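PDB 3OOU: Lin2118 protein from Listeria innocua, which probably acts as a transcription regulator whose C-terminal AraC-type helix-turn-helix domain, the part modelled here, is expected to bind specific DNA sequences. Local coordinates for residues A[22-27]-A[48-53]; A[53-58]-A[89-94]; A[63-68]-A[77-82]. All blocks are in the same frame, centred on the assembly; numbering follows the deposited sequence.

Contact 1 (A[22-27]-A[48-53]); sequences MSLKTL and EHFTDY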
loop_
_atom_site.group_PDB
_atom_site.type_symbol
_atom_site.label_atom_id
_atom_site.label_comp_id
_atom_site.label_asym_id
_atom_site.label_seq_id
_atom_site.Cartn_x
_atom_site.Cartn_y
_atom_site.Cartn_z
HETATM N N MSE A 22 8.663 -0.292 -2.022
HETATM C CA MSE A 22 8.863 -0.470 -0.598
HETATM C C MSE A 22 8.598 -1.906 -0.214
HETATM O O MSE A 22 7.621 -2.514 -0.664
HETATM C CB MSE A 22 7.912 0.446 0.183
HETATM C CG MSE A 22 8.221 0.525 1.665
HETATM SE SE MSE A 22 6.941 1.655 2.554
HETATM C CE MSE A 22 7.022 3.173 1.420
ATOM N N SER A 23 9.467 -2.441 0.631
ATOM C CA SER A 23 9.280 -3.773 1.180
ATOM C C SER A 23 9.960 -3.825 2.536
ATOM O O SER A 23 10.670 -2.878 2.923
ATOM C CB SER A 23 9.912 -4.821 0.256
ATOM O OG SER A 23 11.323 -4.654 0.205
ATOM N N LEU A 24 9.781 -4.931 3.250
ATOM C CA LEU A 24 10.546 -5.141 4.477
ATOM C C LEU A 24 12.049 -5.048 4.226
ATOM O O LEU A 24 12.781 -4.525 5.063
ATOM C CB LEU A 24 10.184 -6.466 5.143
ATOM C CG LEU A 24 8.784 -6.514 5.759
ATOM C CD1 LEU A 24 8.487 -7.926 6.218
ATOM C CD2 LEU A 24 8.682 -5.533 6.920
ATOM N N LYS A 25 12.505 -5.538 3.073
ATOM C CA LYS A 25 13.929 -5.496 2.745
ATOM C C LYS A 25 14.418 -4.061 2.522
ATOM O O LYS A 25 15.469 -3.683 3.039
ATOM C CB LYS A 25 14.250 -6.379 1.532
ATOM C CG LYS A 25 14.157 -7.864 1.819
ATOM C CD LYS A 25 14.638 -8.669 0.615
ATOM C CE LYS A 25 14.381 -10.153 0.808
ATOM N NZ LYS A 25 12.919 -10.457 0.745
ATOM N N THR A 26 13.661 -3.252 1.782
ATOM C CA THR A 26 14.101 -1.869 1.543
ATOM C C THR A 26 14.042 -1.066 2.845
ATOM O O THR A 26 14.936 -0.271 3.120
ATOM C CB THR A 26 13.318 -1.135 0.413
ATOM O OG1 THR A 26 11.958 -0.911 0.811
ATOM C CG2 THR A 26 13.351 -1.935 -0.893
ATOM N N LEU A 27 13.011 -1.307 3.653
ATOM C CA LEU A 27 12.886 -0.639 4.953
ATOM C C LEU A 27 14.010 -1.048 5.885
ATOM O O LEU A 27 14.582 -0.207 6.569
ATOM C CB LEU A 27 11.540 -0.940 5.601
ATOM C CG LEU A 27 10.351 -0.234 4.967
ATOM C CD1 LEU A 27 9.088 -0.932 5.406
ATOM C CD2 LEU A 27 10.303 1.241 5.351
ATOM N N GLU A 48 -1.254 -7.763 11.685
ATOM C CA GLU A 48 -1.298 -8.215 10.294
ATOM C C GLU A 48 0.081 -8.070 9.668
ATOM O O GLU A 48 0.944 -7.381 10.216
ATOM C CB GLU A 48 -2.319 -7.398 9.492
ATOM C CG GLU A 48 -1.967 -5.921 9.382
ATOM C CD GLU A 48 -2.985 -5.111 8.614
ATOM O OE1 GLU A 48 -3.651 -5.658 7.702
ATOM O OE2 GLU A 48 -3.106 -3.907 8.917
ATOM N N HIS A 49 0.278 -8.704 8.516
ATOM C CA HIS A 49 1.532 -8.575 7.785
ATOM C C HIS A 49 1.729 -7.154 7.288
ATOM O O HIS A 49 0.767 -6.479 6.909
ATOM C CB HIS A 49 1.550 -9.519 6.586
ATOM C CG HIS A 49 1.626 -10.963 6.960
ATOM N ND1 HIS A 49 2.808 -11.672 6.961
ATOM C CD2 HIS A 49 0.665 -11.833 7.348
ATOM C CE1 HIS A 49 2.572 -12.918 7.330
ATOM N NE2 HIS A 49 1.279 -13.043 7.567
ATOM N N PHE A 50 2.987 -6.723 7.276
ATOM C CA PHE A 50 3.372 -5.451 6.692
ATOM C C PHE A 50 2.751 -5.242 5.306
ATOM O O PHE A 50 2.207 -4.172 5.017
ATOM C CB PHE A 50 4.906 -5.338 6.612
ATOM C CG PHE A 50 5.378 -4.205 5.754
ATOM C CD1 PHE A 50 5.453 -2.910 6.264
ATOM C CD2 PHE A 50 5.723 -4.426 4.419
ATOM C CE1 PHE A 50 5.874 -1.857 5.464
ATOM C CE2 PHE A 50 6.146 -3.375 3.609
ATOM C CZ PHE A 50 6.216 -2.090 4.131
ATOM N N THR A 51 2.840 -6.250 4.445
ATOM C CA THR A 51 2.338 -6.074 3.080
ATOM C C THR A 51 0.826 -5.866 3.039
ATOM O O THR A 51 0.334 -5.132 2.183
ATOM C CB THR A 51 2.760 -7.212 2.119
ATOM O OG1 THR A 51 2.195 -8.449 2.550
ATOM C CG2 THR A 51 4.278 -7.320 2.043
ATOM N N ASP A 52 0.091 -6.489 3.964
ATOM C CA ASP A 52 -1.366 -6.292 4.012
ATOM C C ASP A 52 -1.734 -4.872 4.464
ATOM O O ASP A 52 -2.636 -4.247 3.894
ATOM C CB ASP A 52 -2.041 -7.371 4.867
ATOM C CG ASP A 52 -1.915 -8.760 4.249
ATOM O OD1 ASP A 52 -2.178 -8.896 3.035
ATOM O OD2 ASP A 52 -1.548 -9.711 4.973
ATOM N N TYR A 53 -1.007 -4.349 5.451
ATOM C CA TYR A 53 -1.184 -2.960 5.869
ATOM C C TYR A 53 -0.865 -2.009 4.715
ATOM O O TYR A 53 -1.611 -1.062 4.451
ATOM C CB TYR A 53 -0.287 -2.631 7.065
ATOM C CG TYR A 53 -0.380 -1.187 7.516
ATOM C CD1 TYR A 53 -1.241 -0.816 8.551
ATOM C CD2 TYR A 53 0.392 -0.191 6.911
ATOM C CE1 TYR A 53 -1.333 0.506 8.967
ATOM C CE2 TYR A 53 0.304 1.132 7.322
ATOM C CZ TYR A 53 -0.564 1.472 8.349
ATOM O OH TYR A 53 -0.665 2.775 8.772
#

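Contact 2 (A[53-58]-A[89-94]); sequences YLNRYR and YRQFKK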
loop_
_atom_site.group_PDB
_atom_site.type_symbol
_atom_site.label_atom_id
_atom_site.label_comp_id
_atom_site.label_asym_id
_atom_site.label_seq_id
_atom_site.Cartn_x
_atom_site.Cartn_y
_atom_site.Cartn_z
ATOM N N TYR A 53 -1.007 -4.349 5.451
ATOM C CA TYR A 53 -1.184 -2.960 5.869
ATOM C C TYR A 53 -0.865 -2.009 4.715
ATOM O O TYR A 53 -1.611 -1.062 4.451
ATOM C CB TYR A 53 -0.287 -2.631 7.065
ATOM C CG TYR A 53 -0.380 -1.187 7.516
ATOM C CD1 TYR A 53 -1.241 -0.816 8.551
ATOM C CD2 TYR A 53 0.392 -0.191 6.911
ATOM C CE1 TYR A 53 -1.333 0.506 8.967
ATOM C CE2 TYR A 53 0.304 1.132 7.322
ATOM C CZ TYR A 53 -0.564 1.472 8.349
ATOM O OH TYR A 53 -0.665 2.775 8.772
ATOM N N LEU A 54 0.253 -2.258 4.036
ATOM C CA LEU A 54 0.669 -1.400 2.940
ATOM C C LEU A 54 -0.322 -1.428 1.773
ATOM O O LEU A 54 -0.650 -0.373 1.216
ATOM C CB LEU A 54 2.090 -1.748 2.481
ATOM C CG LEU A 54 2.671 -0.870 1.371
ATOM C CD1 LEU A 54 2.728 0.614 1.764
ATOM C CD2 LEU A 54 4.052 -1.377 0.990
ATOM N N ASN A 55 -0.814 -2.617 1.427
ATOM C CA ASN A 55 -1.831 -2.736 0.380
ATOM C C ASN A 55 -3.113 -1.969 0.714
ATOM O O ASN A 55 -3.640 -1.262 -0.144
ATOM C CB ASN A 55 -2.129 -4.209 0.055
ATOM C CG ASN A 55 -1.101 -4.823 -0.888
ATOM O OD1 ASN A 55 -0.498 -5.863 -0.587
ATOM N ND2 ASN A 55 -0.900 -4.189 -2.031
ATOM N N ARG A 56 -3.618 -2.093 1.943
ATOM C CA ARG A 56 -4.817 -1.343 2.313
ATOM C C ARG A 56 -4.565 0.163 2.186
ATOM O O ARG A 56 -5.418 0.897 1.668
ATOM C CB ARG A 56 -5.313 -1.711 3.716
ATOM C CG ARG A 56 -6.747 -1.239 3.983
ATOM C CD ARG A 56 -7.204 -1.558 5.399
ATOM N NE ARG A 56 -6.130 -1.327 6.352
ATOM C CZ ARG A 56 -5.428 -2.292 6.931
ATOM N NH1 ARG A 56 -5.706 -3.564 6.679
ATOM N NH2 ARG A 56 -4.453 -1.983 7.770
ATOM N N TYR A 57 -3.394 0.613 2.638
ATOM C CA TYR A 57 -3.031 2.025 2.595
ATOM C C TYR A 57 -3.013 2.533 1.144
ATOM O O TYR A 57 -3.595 3.570 0.822
ATOM C CB TYR A 57 -1.670 2.250 3.282
ATOM C CG TYR A 57 -1.369 3.705 3.562
ATOM C CD1 TYR A 57 -1.700 4.279 4.788
ATOM C CD2 TYR A 57 -0.767 4.512 2.595
ATOM C CE1 TYR A 57 -1.437 5.621 5.044
ATOM C CE2 TYR A 57 -0.501 5.856 2.843
ATOM C CZ TYR A 57 -0.833 6.402 4.070
ATOM O OH TYR A 57 -0.581 7.739 4.322
ATOM N N ARG A 58 -2.369 1.767 0.269
ATOM C CA ARG A 58 -2.259 2.121 -1.140
ATOM C C ARG A 58 -3.597 2.080 -1.859
ATOM O O ARG A 58 -3.898 2.962 -2.669
ATOM C CB ARG A 58 -1.269 1.183 -1.820
ATOM C CG ARG A 58 0.170 1.464 -1.417
ATOM C CD ARG A 58 1.114 0.423 -1.981
ATOM N NE ARG A 58 2.485 0.930 -1.974
ATOM C CZ ARG A 58 3.560 0.205 -2.265
ATOM N NH1 ARG A 58 3.437 -1.087 -2.563
ATOM N NH2 ARG A 58 4.765 0.773 -2.258
ATOM N N TYR A 89 -4.789 -5.307 -9.330
ATOM C CA TYR A 89 -6.151 -5.766 -9.563
ATOM C C TYR A 89 -6.654 -6.647 -8.411
ATOM O O TYR A 89 -7.750 -6.422 -7.888
ATOM C CB TYR A 89 -6.215 -6.508 -10.896
ATOM C CG TYR A 89 -7.607 -6.753 -11.414
ATOM C CD1 TYR A 89 -8.350 -5.723 -11.999
ATOM C CD2 TYR A 89 -8.173 -8.022 -11.347
ATOM C CE1 TYR A 89 -9.632 -5.950 -12.481
ATOM C CE2 TYR A 89 -9.453 -8.261 -11.828
ATOM C CZ TYR A 89 -10.176 -7.223 -12.390
ATOM O OH TYR A 89 -11.438 -7.475 -12.872
ATOM N N ARG A 90 -5.837 -7.617 -8.006
ATOM C CA ARG A 90 -6.178 -8.511 -6.889
ATOM C C ARG A 90 -6.331 -7.740 -5.583
ATOM O O ARG A 90 -7.300 -7.926 -4.838
ATOM C CB ARG A 90 -5.110 -9.591 -6.705
ATOM C CG ARG A 90 -5.153 -10.722 -7.709
ATOM C CD ARG A 90 -4.263 -11.891 -7.287
ATOM N NE ARG A 90 -2.841 -11.543 -7.224
ATOM C CZ ARG A 90 -2.011 -11.532 -8.267
ATOM N NH1 ARG A 90 -2.445 -11.841 -9.485
ATOM N NH2 ARG A 90 -0.739 -11.206 -8.091
ATOM N N GLN A 91 -5.373 -6.857 -5.318
ATOM C CA GLN A 91 -5.342 -6.121 -4.061
ATOM C C GLN A 91 -6.475 -5.112 -3.910
ATOM O O GLN A 91 -7.028 -4.958 -2.819
ATOM C CB GLN A 91 -3.974 -5.456 -3.876
ATOM C CG GLN A 91 -2.845 -6.452 -3.607
ATOM C CD GLN A 91 -3.097 -7.310 -2.378
ATOM O OE1 GLN A 91 -3.592 -6.828 -1.359
ATOM N NE2 GLN A 91 -2.761 -8.591 -2.476
ATOM N N PHE A 92 -6.825 -4.436 -5.001
ATOM C CA PHE A 92 -7.937 -3.491 -4.982
ATOM C C PHE A 92 -9.241 -4.232 -4.675
ATOM O O PHE A 92 -10.034 -3.782 -3.844
ATOM C CB PHE A 92 -8.050 -2.732 -6.311
ATOM C CG PHE A 92 -8.936 -1.519 -6.241
ATOM C CD1 PHE A 92 -8.392 -0.259 -6.025
ATOM C CD2 PHE A 92 -10.322 -1.633 -6.380
ATOM C CE1 PHE A 92 -9.213 0.874 -5.954
ATOM C CE2 PHE A 92 -11.140 -0.507 -6.300
ATOM C CZ PHE A 92 -10.585 0.746 -6.096
ATOM N N LYS A 93 -9.439 -5.374 -5.333
ATOM C CA LYS A 93 -10.623 -6.203 -5.097
ATOM C C LYS A 93 -10.690 -6.664 -3.643
ATOM O O LYS A 93 -11.753 -6.617 -3.019
ATOM C CB LYS A 93 -10.631 -7.405 -6.053
ATOM C CG LYS A 93 -11.758 -8.423 -5.839
ATOM C CD LYS A 93 -13.129 -7.839 -6.138
ATOM C CE LYS A 93 -14.223 -8.865 -5.881
ATOM N NZ LYS A 93 -15.577 -8.310 -6.136
ATOM N N LYS A 94 -9.550 -7.099 -3.115
ATOM C CA LYS A 94 -9.457 -7.581 -1.736
ATOM C C LYS A 94 -9.867 -6.515 -0.714
ATOM O O LYS A 94 -10.603 -6.803 0.238
ATOM C CB LYS A 94 -8.043 -8.095 -1.452
ATOM C CG LYS A 94 -7.810 -8.574 -0.024
ATOM C CD LYS A 94 -6.386 -9.050 0.187
ATOM C CE LYS A 94 -6.215 -9.625 1.583
ATOM N NZ LYS A 94 -4.790 -9.861 1.918
#

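Contact 3 (A[63-68]-A[77-82]); sequences KEELLQ and AGKSGY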
loop_
_atom_site.group_PDB
_atom_site.type_symbol
_atom_site.label_atom_id
_atom_site.label_comp_id
_atom_site.label_asym_id
_atom_site.label_seq_id
_atom_site.Cartn_x
_atom_site.Cartn_y
_atom_site.Cartn_z
ATOM N N LYS A 63 -8.460 4.387 -4.566
ATOM C CA LYS A 63 -9.912 4.476 -4.681
ATOM C C LYS A 63 -10.404 5.924 -4.686
ATOM O O LYS A 63 -11.399 6.234 -5.338
ATOM C CB LYS A 63 -10.617 3.610 -3.631
ATOM C CG LYS A 63 -10.703 4.176 -2.234
ATOM C CD LYS A 63 -11.226 3.110 -1.284
ATOM C CE LYS A 63 -11.589 3.678 0.072
ATOM N NZ LYS A 63 -11.928 2.570 1.019
ATOM N N GLU A 64 -9.692 6.810 -3.988
ATOM C CA GLU A 64 -10.054 8.215 -4.030
ATOM C C GLU A 64 -9.579 8.848 -5.338
ATOM O O GLU A 64 -10.310 9.631 -5.941
ATOM C CB GLU A 64 -9.520 8.961 -2.808
ATOM C CG GLU A 64 -9.967 10.411 -2.731
ATOM C CD GLU A 64 -11.457 10.581 -2.528
ATOM O OE1 GLU A 64 -12.165 9.578 -2.305
ATOM O OE2 GLU A 64 -11.919 11.737 -2.582
ATOM N N GLU A 65 -8.378 8.485 -5.793
ATOM C CA GLU A 65 -7.839 9.033 -7.031
ATOM C C GLU A 65 -8.721 8.669 -8.239
ATOM O O GLU A 65 -8.880 9.467 -9.167
ATOM C CB GLU A 65 -6.383 8.574 -7.210
ATOM C CG GLU A 65 -5.631 9.208 -8.381
ATOM C CD GLU A 65 -5.207 10.646 -8.155
ATOM O OE1 GLU A 65 -4.801 11.281 -9.146
ATOM O OE2 GLU A 65 -5.251 11.151 -7.009
ATOM N N LEU A 66 -9.326 7.483 -8.191
ATOM C CA LEU A 66 -10.217 7.002 -9.254
ATOM C C LEU A 66 -11.495 7.819 -9.359
ATOM O O LEU A 66 -12.141 7.854 -10.412
ATOM C CB LEU A 66 -10.590 5.539 -9.021
ATOM C CG LEU A 66 -9.532 4.512 -9.412
ATOM C CD1 LEU A 66 -9.885 3.182 -8.790
ATOM C CD2 LEU A 66 -9.425 4.401 -10.935
ATOM N N LEU A 67 -11.876 8.455 -8.260
ATOM C CA LEU A 67 -13.103 9.235 -8.245
ATOM C C LEU A 67 -12.815 10.708 -8.473
ATOM O O LEU A 67 -13.645 11.431 -9.030
ATOM C CB LEU A 67 -13.847 9.030 -6.926
ATOM C CG LEU A 67 -14.144 7.581 -6.531
ATOM C CD1 LEU A 67 -14.926 7.551 -5.236
ATOM C CD2 LEU A 67 -14.898 6.833 -7.643
ATOM N N GLN A 68 -11.638 11.151 -8.047
ATOM C CA GLN A 68 -11.287 12.561 -8.151
ATOM C C GLN A 68 -10.774 12.942 -9.527
ATOM O O GLN A 68 -10.781 14.114 -9.890
ATOM C CB GLN A 68 -10.268 12.956 -7.076
ATOM C CG GLN A 68 -10.835 12.992 -5.662
ATOM C CD GLN A 68 -12.005 13.955 -5.491
ATOM O OE1 GLN A 68 -12.178 14.910 -6.260
ATOM N NE2 GLN A 68 -12.819 13.704 -4.472
ATOM N N ALA A 77 -2.729 3.403 -10.648
ATOM C CA ALA A 77 -2.078 2.317 -9.925
ATOM C C ALA A 77 -0.607 2.648 -9.677
ATOM O O ALA A 77 -0.088 2.427 -8.580
ATOM C CB ALA A 77 -2.212 1.021 -10.694
ATOM N N GLY A 78 0.043 3.218 -10.689
ATOM C CA GLY A 78 1.437 3.638 -10.561
ATOM C C GLY A 78 1.613 4.686 -9.478
ATOM O O GLY A 78 2.533 4.595 -8.655
ATOM N N LYS A 79 0.714 5.668 -9.458
ATOM C CA LYS A 79 0.761 6.736 -8.456
ATOM C C LYS A 79 0.487 6.211 -7.052
ATOM O O LYS A 79 0.846 6.852 -6.067
ATOM C CB LYS A 79 -0.247 7.827 -8.794
ATOM C CG LYS A 79 0.096 8.618 -10.034
ATOM C CD LYS A 79 -1.012 9.601 -10.297
ATOM C CE LYS A 79 -0.618 10.625 -11.321
ATOM N NZ LYS A 79 -1.446 11.845 -11.135
ATOM N N SER A 80 -0.146 5.042 -6.972
ATOM C CA SER A 80 -0.524 4.440 -5.698
ATOM C C SER A 80 0.537 3.466 -5.184
ATOM O O SER A 80 0.399 2.913 -4.095
ATOM C CB SER A 80 -1.872 3.728 -5.830
ATOM O OG SER A 80 -2.852 4.617 -6.348
ATOM N N GLY A 81 1.590 3.262 -5.971
ATOM C CA GLY A 81 2.683 2.380 -5.579
ATOM C C GLY A 81 2.685 0.986 -6.179
ATOM O O GLY A 81 3.375 0.099 -5.667
ATOM N N TYR A 82 1.927 0.783 -7.258
ATOM C CA TYR A 82 1.879 -0.521 -7.940
ATOM C C TYR A 82 2.536 -0.484 -9.303
ATOM O O TYR A 82 2.254 0.403 -10.114
ATOM C CB TYR A 82 0.440 -0.999 -8.120
ATOM C CG TYR A 82 -0.242 -1.316 -6.820
ATOM C CD1 TYR A 82 -0.157 -2.592 -6.254
ATOM C CD2 TYR A 82 -0.938 -0.332 -6.135
ATOM C CE1 TYR A 82 -0.775 -2.874 -5.032
ATOM C CE2 TYR A 82 -1.558 -0.597 -4.934
ATOM C CZ TYR A 82 -1.475 -1.860 -4.379
ATOM O OH TYR A 82 -2.103 -2.087 -3.179
HETATM O O HOH W 1 -4.022 10.285 -11.446
#

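Contact 1 (A[22-27]-A[48-53])
The Phe50 ring is met by Leu24, Leu27 and Ser23 CA from one side of its plane, and by Met22 at its rim. Leu24 slides past it in the opposite direction, and its CD2 lies off-centre, 4.2 Å from the Phe50 ring centroid and 30° off the normal, a CH-pi contact leaning toward the CB end. Leu27 comes from the opposite direction, its CD1 oblique to the ring and 3.3 Å from both CE1 and CZ of Phe50, a tight fit. At that end too, near the ring plane, the selenomethionine Met22 crosses at about a right angle, its CG 4.1 Å from Phe50 CZ and its SE making an edge-on Met-aromatic contact. With CG anti to the backbone N (chi1 167°), Phe50 reaches from the first turn of helix 50-68 to the start of helix 24-31. Helices 24-31 and 35-46 fit the first helix-turn-helix of an AraC-type domain, and Leu38 of the latter touches both Leu24 and Leu27. Ile14 of helix 6-17 packs on Phe50. Ser23, the N-cap of helix 24-31, forms a capping box with Thr26: Thr26 N donates to Ser23 OG (3.1 Å), Ser23 N to Thr26 OG1 (2.9 Å).

Contact 2 (A[53-58]-A[89-94])
Gln91 reaches from helix 85-96 onto the side chain of Asn55 in helix 50-68, and almost every atom of it touches that one residue. Its CB stands 4.2 Å from Asn55 CG, a loose approach. One bond further on, CG closes to 3.6 Å from the same Asn55 CG. Here the chain bends (chi2 -58°), which lays the terminal amide back over Asn55 instead of letting it run on past. CD then sits 3.5 Å from Asn55 CG, and the two amides are stacked, their planes only 23° apart although the side chains as a whole cross at about a right angle. At the tip, OE1 is closest of all, 3.2 Å from Asn55 CG and 3.3 Å from Asn55 CB. Gln91 NE2, the other tip atom, stands further off, with no atom of Asn55 nearer than 4.0 Å. The amide of Asn55 is probably turned over in the model.

Only 6.6 Å separates the CA atoms of Asn55 and Gln91, close for two helices, and the two segments bury about 98 Å² between them. In an AraC-type domain a long central helix joins two helix-turn-helix units; helix 50-68 suits that role, and helix 85-96 would be the second helix of the later unit. Close to the paired amides stand the hydroxyls of Tyr82 and Tyr87. Phe92, the neighbour of Gln91, has its CB turned away from the segment 53-58 and packs further along helix 50-68, on Val59, Ala62 and Leu66. Within the segment 53-58, Leu54 CD2 sits 3.6 Å above the guanidinium plane of Arg58, over its centre, while Arg58 NE is hydrogen-bonded to Phe18 O.

Contact 3 (A[63-68]-A[77-82])
Glu65 overlaps Lys79 at the ends of their side chains, the two crossing at about a right angle. The carboxylate oxygen Glu65 OE1 lies 3.9 Å from Lys79 NZ, a long salt bridge, and a water fills in what the direct pairing lacks: it donates to Glu65 OE1 at 2.6 Å and accepts from Lys79 NZ at 3.0 Å. Glu65 has CG anti to its N and then bends (chi2 75°), whereas Lys79 runs extended beyond CG, which carries its ammonium out to the bent carboxylate. This is a surface contact, and the charges are probably screened by solvent. Ile76 of helix 73-79 also touches the side chains of Glu65 and Leu66, joining the last turns of helix 50-68 to the short helix that would open the second helix-turn-helix of an AraC-type domain. Helix 73-79 ends in a Schellman motif: Gly81 has positive phi (100°), Tyr82 N returns to Ala77 O at 2.9 Å, and Gly81 N to Gly78 O at 3.1 Å. The chain leaves it at Tyr82, whose ring meets Phe88 of helix 85-96. On helix 50-68 itself, Gln68 NE2 donates to Glu64 OE2 (2.9 Å) in one of the two conformers of Glu64.

In the fold
From the N terminus, helix 6-17 comes first; contact 1 then closes a mostly helical loop that holds helix 35-46, bringing the start of helix 24-31 to the start of helix 50-68. Contact 2 opens at Tyr53, the residue it shares with contact 1, and closes on helix 85-96. Contact 3 is nested inside that loop, tying the end of helix 50-68 to helix 73-79; none of the three cross. Salt bridges Glu48-Arg56 and Asp52-Lys94 link contacts 1 and 2, and Arg58 packs on Tyr82 between contacts 2 and 3. Helix 50-68 serves all three, with contacts 1 and 3 on opposite sides of the chain's centre, their centres about 19 Å apart.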